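Local coordinates for chitin biosynthesis protein CHS5 (Saccharomyces cerevisiae, PDB 4IN3), which takes part, as a subunit of the CHS5/6 (exomer) complex, in exporting specific cargo proteins such as the chitin synthase CHS3, and dimerises through this N-terminal part, at residues A[10-15]-A[49-54]; A[16-21]-A[35-40]. One frame throughout, in Å; residues are numbered along the deposited sequence.

Contact 1: residues A[10-15]-A[49-54]; sequences DVLLTV and IIKMQV
Ile-49 faces Thr-14 across the strands, and its branch methyl CG2 meets Leu-12 CD2 slantwise at 4.1 Å. Its backbone N is turned outward, bonded to Glu-61 of the second subunit. Ile-50 exchanges two backbone hydrogen bonds with Leu-13, each 2.9 Å between N and O. Its CG1 sits between the backbone N and the carbonyl carbon (chi1 51°), and CD1 comes up to Val-15 CG2 at 3.9 Å, the two side chains nearly perpendicular. Lys-51 lies on the same face as Leu-12. Its NZ stays 4.9 Å from Asp-10 OD1, too far for a salt bridge, although the opposite charges probably attract. Met-52 repeats the two-bond pattern with Val-11, N and O again 2.9 Å apart both ways. Met-52 CB lies 3.9 Å from Leu-13 CD1, and the bend at chi3 (-52°) brings CE back to 4.0 Å from the same methyl. Gln-53 ends the pairing opposite Asp-10, amide and carboxylate planes 74° apart. Ile-50, Lys-51, Gln-53 and Val-54 also pair antiparallel with a strand of the second subunit. This is regular antiparallel pairing of the first and last strands of a small dimerisation domain, carried into a sheet shared by two subunits.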
ATOM      1  N   ASP A  10      -4.062 -33.682  17.638  1.00 84.23           N
ATOM      2  CA  ASP A  10      -4.859 -32.972  18.636  1.00 87.12           C
ATOM      3  C   ASP A  10      -4.209 -31.653  19.041  1.00 81.29           C
ATOM      4  O   ASP A  10      -3.068 -31.624  19.502  1.00 83.88           O
ATOM      5  CB  ASP A  10      -5.080 -33.842  19.877  1.00 95.38           C
ATOM      6  CG  ASP A  10      -5.904 -35.081  19.583  1.00 97.31           C
ATOM      7  OD1 ASP A  10      -7.146 -34.965  19.506  1.00 89.77           O
ATOM      8  OD2 ASP A  10      -5.313 -36.174  19.441  1.00105.42           O
ATOM      9  N   VAL A  11      -4.942 -30.557  18.863  1.00 77.13           N
ATOM     10  CA  VAL A  11      -4.428 -29.240  19.228  1.00 83.23           C
ATOM     11  C   VAL A  11      -5.366 -28.515  20.186  1.00 88.76           C
ATOM     12  O   VAL A  11      -6.579 -28.708  20.147  1.00 85.20           O
ATOM     13  CB  VAL A  11      -4.230 -28.340  17.994  1.00 90.91           C
ATOM     14  CG1 VAL A  11      -3.811 -26.936  18.421  1.00104.11           C
ATOM     15  CG2 VAL A  11      -3.199 -28.935  17.049  1.00 87.27           C
ATOM     16  N   LEU A  12      -4.796 -27.685  21.053  1.00 85.47           N
ATOM     17  CA  LEU A  12      -5.589 -26.768  21.862  1.00 71.95           C
ATOM     18  C   LEU A  12      -5.361 -25.350  21.346  1.00 74.42           C
ATOM     19  O   LEU A  12      -4.227 -24.955  21.066  1.00 84.27           O
ATOM     20  CB  LEU A  12      -5.214 -26.858  23.343  1.00 65.39           C
ATOM     21  CG  LEU A  12      -6.179 -27.638  24.240  1.00 77.85           C
ATOM     22  CD1 LEU A  12      -6.105 -29.136  23.970  1.00 92.59           C
ATOM     23  CD2 LEU A  12      -5.909 -27.330  25.706  1.00 75.58           C
ATOM     24  N   LEU A  13      -6.439 -24.591  21.193  1.00 73.36           N
ATOM     25  CA  LEU A  13      -6.317 -23.212  20.737  1.00 74.54           C
ATOM     26  C   LEU A  13      -7.125 -22.273  21.627  1.00 78.26           C
ATOM     27  O   LEU A  13      -8.129 -22.672  22.227  1.00 75.99           O
ATOM     28  CB  LEU A  13      -6.745 -23.073  19.271  1.00 72.76           C
ATOM     29  CG  LEU A  13      -5.929 -23.855  18.236  1.00 69.41           C
ATOM     30  CD1 LEU A  13      -6.574 -25.201  17.931  1.00 65.14           C
ATOM     31  CD2 LEU A  13      -5.739 -23.040  16.958  1.00 71.67           C
ATOM     32  N   THR A  14      -6.671 -21.029  21.720  1.00 74.50           N
ATOM     33  CA  THR A  14      -7.355 -20.025  22.520  1.00 77.62           C
ATOM     34  C   THR A  14      -8.056 -19.023  21.611  1.00 83.60           C
ATOM     35  O   THR A  14      -7.449 -18.480  20.683  1.00 87.12           O
ATOM     36  CB  THR A  14      -6.375 -19.279  23.446  1.00 69.62           C
ATOM     37  OG1 THR A  14      -5.625 -20.226  24.219  1.00 85.00           O
ATOM     38  CG2 THR A  14      -7.135 -18.350  24.384  1.00 61.23           C
ATOM     39  N   VAL A  15      -9.336 -18.779  21.882  1.00 70.88           N
ATOM     40  CA  VAL A  15     -10.133 -17.864  21.066  1.00 75.58           C
ATOM     41  C   VAL A  15      -9.839 -16.400  21.425  1.00 84.34           C
ATOM     42  O   VAL A  15     -10.154 -15.944  22.525  1.00 83.20           O
ATOM     43  CB  VAL A  15     -11.641 -18.156  21.207  1.00 80.95           C
ATOM     44  CG1 VAL A  15     -12.440 -17.262  20.280  1.00 75.36           C
ATOM     45  CG2 VAL A  15     -11.923 -19.628  20.912  1.00 85.13           C
ATOM     46  N   ILE A  49     -11.348 -21.639  25.208  1.00 84.11           N
ATOM     47  CA  ILE A  49     -10.401 -22.659  24.777  1.00 73.12           C
ATOM     48  C   ILE A  49     -11.093 -23.799  24.032  1.00 76.70           C
ATOM     49  O   ILE A  49     -12.068 -24.373  24.517  1.00 80.44           O
ATOM     50  CB  ILE A  49      -9.620 -23.207  25.982  1.00 60.08           C
ATOM     51  CG1 ILE A  49      -8.837 -22.075  26.657  1.00 59.05           C
ATOM     52  CG2 ILE A  49      -8.683 -24.325  25.555  1.00 61.77           C
ATOM     53  CD1 ILE A  49      -8.295 -22.426  28.034  1.00 64.99           C
ATOM     54  N   ILE A  50     -10.576 -24.122  22.850  1.00 72.49           N
ATOM     55  CA  ILE A  50     -11.174 -25.148  22.006  1.00 69.09           C
ATOM     56  C   ILE A  50     -10.174 -26.227  21.603  1.00 69.99           C
ATOM     57  O   ILE A  50      -8.983 -25.955  21.445  1.00 65.47           O
ATOM     58  CB  ILE A  50     -11.777 -24.542  20.728  1.00 73.40           C
ATOM     59  CG1 ILE A  50     -10.754 -23.651  20.018  1.00 82.71           C
ATOM     60  CG2 ILE A  50     -13.023 -23.744  21.055  1.00 58.33           C
ATOM     61  CD1 ILE A  50     -11.304 -22.906  18.815  1.00 85.92           C
ATOM     62  N   LYS A  51     -10.666 -27.452  21.437  1.00 75.81           N
ATOM     63  CA  LYS A  51      -9.831 -28.556  20.973  1.00 71.83           C
ATOM     64  C   LYS A  51     -10.125 -28.882  19.514  1.00 72.50           C
ATOM     65  O   LYS A  51     -11.277 -29.103  19.131  1.00 69.43           O
ATOM     66  CB  LYS A  51     -10.028 -29.807  21.833  1.00 75.43           C
ATOM     67  CG  LYS A  51      -9.351 -31.057  21.261  1.00 92.53           C
ATOM     68  CD  LYS A  51      -9.640 -32.297  22.103  1.00 98.71           C
ATOM     69  CE  LYS A  51      -8.495 -32.607  23.061  1.00 99.91           C
ATOM     70  NZ  LYS A  51      -8.830 -33.743  23.972  1.00100.80           N
ATOM     71  N   MET A  52      -9.076 -28.907  18.703  1.00 66.97           N
ATOM     72  CA  MET A  52      -9.210 -29.258  17.300  1.00 53.68           C
ATOM     73  C   MET A  52      -8.565 -30.618  17.051  1.00 59.83           C
ATOM     74  O   MET A  52      -7.357 -30.796  17.241  1.00 66.43           O
ATOM     75  CB  MET A  52      -8.572 -28.190  16.413  1.00 49.32           C
ATOM     76  CG  MET A  52      -8.905 -28.338  14.939  1.00 50.65           C
ATOM     77  SD  MET A  52      -8.406 -26.887  13.991  1.00101.90           S
ATOM     78  CE  MET A  52      -9.187 -25.578  14.940  1.00 48.81           C
ATOM     79  N   GLN A  53      -9.390 -31.578  16.645  1.00 70.39           N
ATOM     80  CA  GLN A  53      -8.938 -32.934  16.376  1.00 77.99           C
ATOM     81  C   GLN A  53      -8.914 -33.144  14.869  1.00 80.06           C
ATOM     82  O   GLN A  53      -9.944 -33.416  14.250  1.00 81.67           O
ATOM     83  CB  GLN A  53      -9.871 -33.945  17.046  1.00 94.93           C
ATOM     84  CG  GLN A  53      -9.814 -33.902  18.564  1.00120.74           C
ATOM     85  CD  GLN A  53     -10.793 -34.856  19.221  1.00139.31           C
ATOM     86  OE1 GLN A  53     -11.815 -35.219  18.632  1.00146.48           O
ATOM     87  NE2 GLN A  53     -10.488 -35.266  20.446  1.00143.63           N
ATOM     88  N   VAL A  54      -7.731 -33.006  14.282  1.00 76.93           N
ATOM     89  CA  VAL A  54      -7.582 -33.094  12.837  1.00 69.79           C
ATOM     90  C   VAL A  54      -7.259 -34.522  12.421  1.00 78.34           C
ATOM     91  O   VAL A  54      -6.200 -35.056  12.757  1.00 68.45           O
ATOM     92  CB  VAL A  54      -6.476 -32.158  12.332  1.00 65.33           C
ATOM     93  CG1 VAL A  54      -6.574 -31.992  10.824  1.00 65.60           C
ATOM     94  CG2 VAL A  54      -6.578 -30.805  13.021  1.00 63.94           C
TER

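Contact 2: residues A[16-21]-A[35-40]; sequences GKLDAS and FPTVLL
The backbones of Ser-21 and Thr-37 meet where strand 22-26 is about to begin and strand 32-36 has just ended, their CA atoms 5.8 Å apart. Thr-37 N donates to Ser-21 O over 3.1 Å in a nearly straight bond (173° at the hydrogen), but it approaches from above the carbonyl plane, 38° out of it. The arrangement belongs to an antiparallel beta meander: strand 22-26 lies between strands 9-18 and 32-36, and the bond prolongs by one step the register in which Phe-35 pairs with Ala-23. Beyond it the two segments part. Residues 16-21 round a corner at Lys-17 and lead into strand 22-26, while residues 37-39 coil with helical backbone angles, held by bonds from Leu-39 N to Pro-36 O and from Leu-40 N to Thr-37 O.

Among the side chains Thr-37 does most of the touching, projecting toward the 16-21 segment. With OG1 beside the backbone N (chi1 -36°), the hydroxyl sits over the backbone of the turn, 3.0 Å from Ser-21 O; a weak bond to Asp-19 O at 3.5 Å is also possible, but the choice of acceptor is not settled. Asp-19 turns its carboxylate back on its own turn, where OD1 takes a weak bond from Ala-20 N (2.7 Å) and OD2 a weak, longer one from Ser-21 N (3.5 Å). Ala-20, Ser-21 and Val-38 also pack on the BCH1 chain. On the other strand, Pro-36 CD lies 3.5 Å above one face of the Phe-35 ring, offset toward its rim. Leu-18 comes in at about a right angle to Thr-37, bringing its CD1 to 3.8 Å from the methyl CG2.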
ATOM      1  N   GLY A  16      -9.236 -15.676  20.483  1.00 97.56           N
ATOM      2  CA  GLY A  16      -8.776 -14.309  20.696  1.00101.72           C
ATOM      3  C   GLY A  16      -9.728 -13.244  20.176  1.00107.32           C
ATOM      4  O   GLY A  16     -10.947 -13.422  20.251  1.00114.24           O
ATOM      5  N   LYS A  17      -9.175 -12.139  19.663  1.00105.30           N
ATOM      6  CA  LYS A  17      -9.971 -11.064  19.058  1.00109.02           C
ATOM      7  C   LYS A  17     -10.935 -11.649  18.024  1.00115.34           C
ATOM      8  O   LYS A  17     -10.554 -12.490  17.203  1.00116.24           O
ATOM      9  CB  LYS A  17      -9.066 -10.016  18.397  1.00104.62           C
ATOM     10  CG  LYS A  17      -9.647  -8.603  18.378  1.00115.34           C
ATOM     11  CD  LYS A  17      -8.644  -7.586  17.838  1.00119.62           C
ATOM     12  CE  LYS A  17      -9.023  -7.113  16.442  1.00121.32           C
ATOM     13  NZ  LYS A  17      -8.055  -6.116  15.907  1.00114.77           N
ATOM     14  N   LEU A  18     -12.188 -11.211  18.065  1.00112.42           N
ATOM     15  CA  LEU A  18     -13.222 -11.889  17.292  1.00109.78           C
ATOM     16  C   LEU A  18     -14.063 -10.946  16.424  1.00129.33           C
ATOM     17  O   LEU A  18     -14.292  -9.791  16.782  1.00139.71           O
ATOM     18  CB  LEU A  18     -14.100 -12.709  18.244  1.00 96.25           C
ATOM     19  CG  LEU A  18     -15.412 -13.341  17.777  1.00 87.72           C
ATOM     20  CD1 LEU A  18     -15.573 -14.763  18.304  1.00 75.07           C
ATOM     21  CD2 LEU A  18     -16.582 -12.484  18.227  1.00 93.65           C
ATOM     22  N   ASP A  19     -14.514 -11.455  15.280  1.00134.84           N
ATOM     23  CA  ASP A  19     -15.348 -10.701  14.354  1.00131.67           C
ATOM     24  C   ASP A  19     -16.638 -11.490  14.126  1.00130.26           C
ATOM     25  O   ASP A  19     -16.849 -12.521  14.770  1.00130.04           O
ATOM     26  CB  ASP A  19     -14.589 -10.491  13.039  1.00129.29           C
ATOM     27  CG  ASP A  19     -15.281  -9.516  12.111  1.00127.44           C
ATOM     28  OD1 ASP A  19     -16.111  -8.724  12.608  1.00129.92           O
ATOM     29  OD2 ASP A  19     -15.003  -9.536  10.893  1.00123.15           O
ATOM     30  N   ALA A  20     -17.513 -10.994  13.253  1.00132.91           N
ATOM     31  CA  ALA A  20     -18.648 -11.781  12.789  1.00131.16           C
ATOM     32  C   ALA A  20     -18.100 -12.765  11.766  1.00121.96           C
ATOM     33  O   ALA A  20     -18.598 -13.879  11.609  1.00107.91           O
ATOM     34  CB  ALA A  20     -19.695 -10.897  12.152  1.00132.20           C
ATOM     35  N   SER A  21     -17.046 -12.327  11.083  1.00123.76           N
ATOM     36  CA  SER A  21     -16.375 -13.104  10.047  1.00118.79           C
ATOM     37  C   SER A  21     -15.329 -14.063  10.610  1.00112.75           C
ATOM     38  O   SER A  21     -15.387 -15.273  10.376  1.00 98.45           O
ATOM     39  CB  SER A  21     -15.707 -12.160   9.035  1.00120.07           C
ATOM     40  OG  SER A  21     -15.006 -12.881   8.038  1.00124.96           O
ATOM     41  N   PHE A  35      -9.718 -17.978  11.437  1.00 64.61           N
ATOM     42  CA  PHE A  35     -10.679 -19.074  11.385  1.00 67.06           C
ATOM     43  C   PHE A  35     -12.118 -18.575  11.279  1.00 76.38           C
ATOM     44  O   PHE A  35     -12.485 -17.608  11.936  1.00 72.13           O
ATOM     45  CB  PHE A  35     -10.511 -19.951  12.625  1.00 69.92           C
ATOM     46  CG  PHE A  35     -11.091 -21.327  12.483  1.00 68.65           C
ATOM     47  CD1 PHE A  35     -10.442 -22.290  11.731  1.00 74.32           C
ATOM     48  CD2 PHE A  35     -12.277 -21.666  13.116  1.00 57.99           C
ATOM     49  CE1 PHE A  35     -10.968 -23.559  11.602  1.00 72.80           C
ATOM     50  CE2 PHE A  35     -12.810 -22.938  12.992  1.00 59.05           C
ATOM     51  CZ  PHE A  35     -12.153 -23.887  12.233  1.00 65.33           C
ATOM     52  N   PRO A  36     -12.937 -19.233  10.438  1.00 84.68           N
ATOM     53  CA  PRO A  36     -14.350 -18.851  10.304  1.00 79.02           C
ATOM     54  C   PRO A  36     -15.107 -18.985  11.627  1.00 81.09           C
ATOM     55  O   PRO A  36     -15.134 -20.069  12.214  1.00 85.13           O
ATOM     56  CB  PRO A  36     -14.891 -19.859   9.287  1.00 72.72           C
ATOM     57  CG  PRO A  36     -13.692 -20.270   8.498  1.00 81.95           C
ATOM     58  CD  PRO A  36     -12.556 -20.287   9.481  1.00 84.93           C
ATOM     59  N   THR A  37     -15.717 -17.893  12.084  1.00 76.76           N
ATOM     60  CA  THR A  37     -16.423 -17.876  13.362  1.00 73.96           C
ATOM     61  C   THR A  37     -17.655 -18.780  13.330  1.00 77.85           C
ATOM     62  O   THR A  37     -18.100 -19.280  14.366  1.00 76.05           O
ATOM     63  CB  THR A  37     -16.863 -16.446  13.742  1.00 76.67           C
ATOM     64  OG1 THR A  37     -15.868 -15.502  13.324  1.00 82.96           O
ATOM     65  CG2 THR A  37     -17.080 -16.330  15.247  1.00 74.00           C
ATOM     66  N   VAL A  38     -18.193 -18.989  12.132  1.00 85.36           N
ATOM     67  CA  VAL A  38     -19.413 -19.769  11.955  1.00 93.21           C
ATOM     68  C   VAL A  38     -19.150 -21.270  12.087  1.00 89.97           C
ATOM     69  O   VAL A  38     -20.085 -22.064  12.196  1.00 79.87           O
ATOM     70  CB  VAL A  38     -20.071 -19.473  10.589  1.00 98.43           C
ATOM     71  CG1 VAL A  38     -19.419 -20.301   9.485  1.00 92.48           C
ATOM     72  CG2 VAL A  38     -21.570 -19.714  10.649  1.00102.71           C
ATOM     73  N   LEU A  39     -17.876 -21.651  12.077  1.00 96.00           N
ATOM     74  CA  LEU A  39     -17.499 -23.051  12.241  1.00 96.12           C
ATOM     75  C   LEU A  39     -17.148 -23.363  13.692  1.00 92.92           C
ATOM     76  O   LEU A  39     -17.107 -24.527  14.091  1.00 90.83           O
ATOM     77  CB  LEU A  39     -16.343 -23.417  11.310  1.00 87.24           C
ATOM     78  CG  LEU A  39     -16.753 -23.509   9.839  1.00 76.94           C
ATOM     79  CD1 LEU A  39     -15.532 -23.510   8.932  1.00 68.86           C
ATOM     80  CD2 LEU A  39     -17.596 -24.757   9.612  1.00 75.00           C
ATOM     81  N   LEU A  40     -16.891 -22.322  14.478  1.00 87.93           N
ATOM     82  CA  LEU A  40     -16.680 -22.496  15.905  1.00 86.82           C
ATOM     83  C   LEU A  40     -18.004 -22.915  16.545  1.00101.31           C
ATOM     84  O   LEU A  40     -19.076 -22.611  16.013  1.00109.17           O
ATOM     85  CB  LEU A  40     -16.183 -21.198  16.535  1.00 77.71           C
ATOM     86  CG  LEU A  40     -14.805 -20.698  16.102  1.00 76.71           C
ATOM     87  CD1 LEU A  40     -14.452 -19.428  16.862  1.00 79.10           C
ATOM     88  CD2 LEU A  40     -13.743 -21.765  16.318  1.00 74.70           C
TER

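Contacts 1 and 2 share strand 9-18: residues 10-15 pair with the last strand, and the chain then runs straight on into the corner of 16-21. Their centres lie 14 Å apart. They touch directly where Ile-50 CD1 packs on Leu-40 CD2 at 3.7 Å, and more loosely where Met-52 CE comes within 4.3 Å of Phe-35 CE1. Met-52 also packs on Phe-35 of the second subunit, and Val-11 on Leu-39 of that subunit. Both contacts also reach the BCH1 chain, contact 1 through Thr-14, so this small domain meets two kinds of partner.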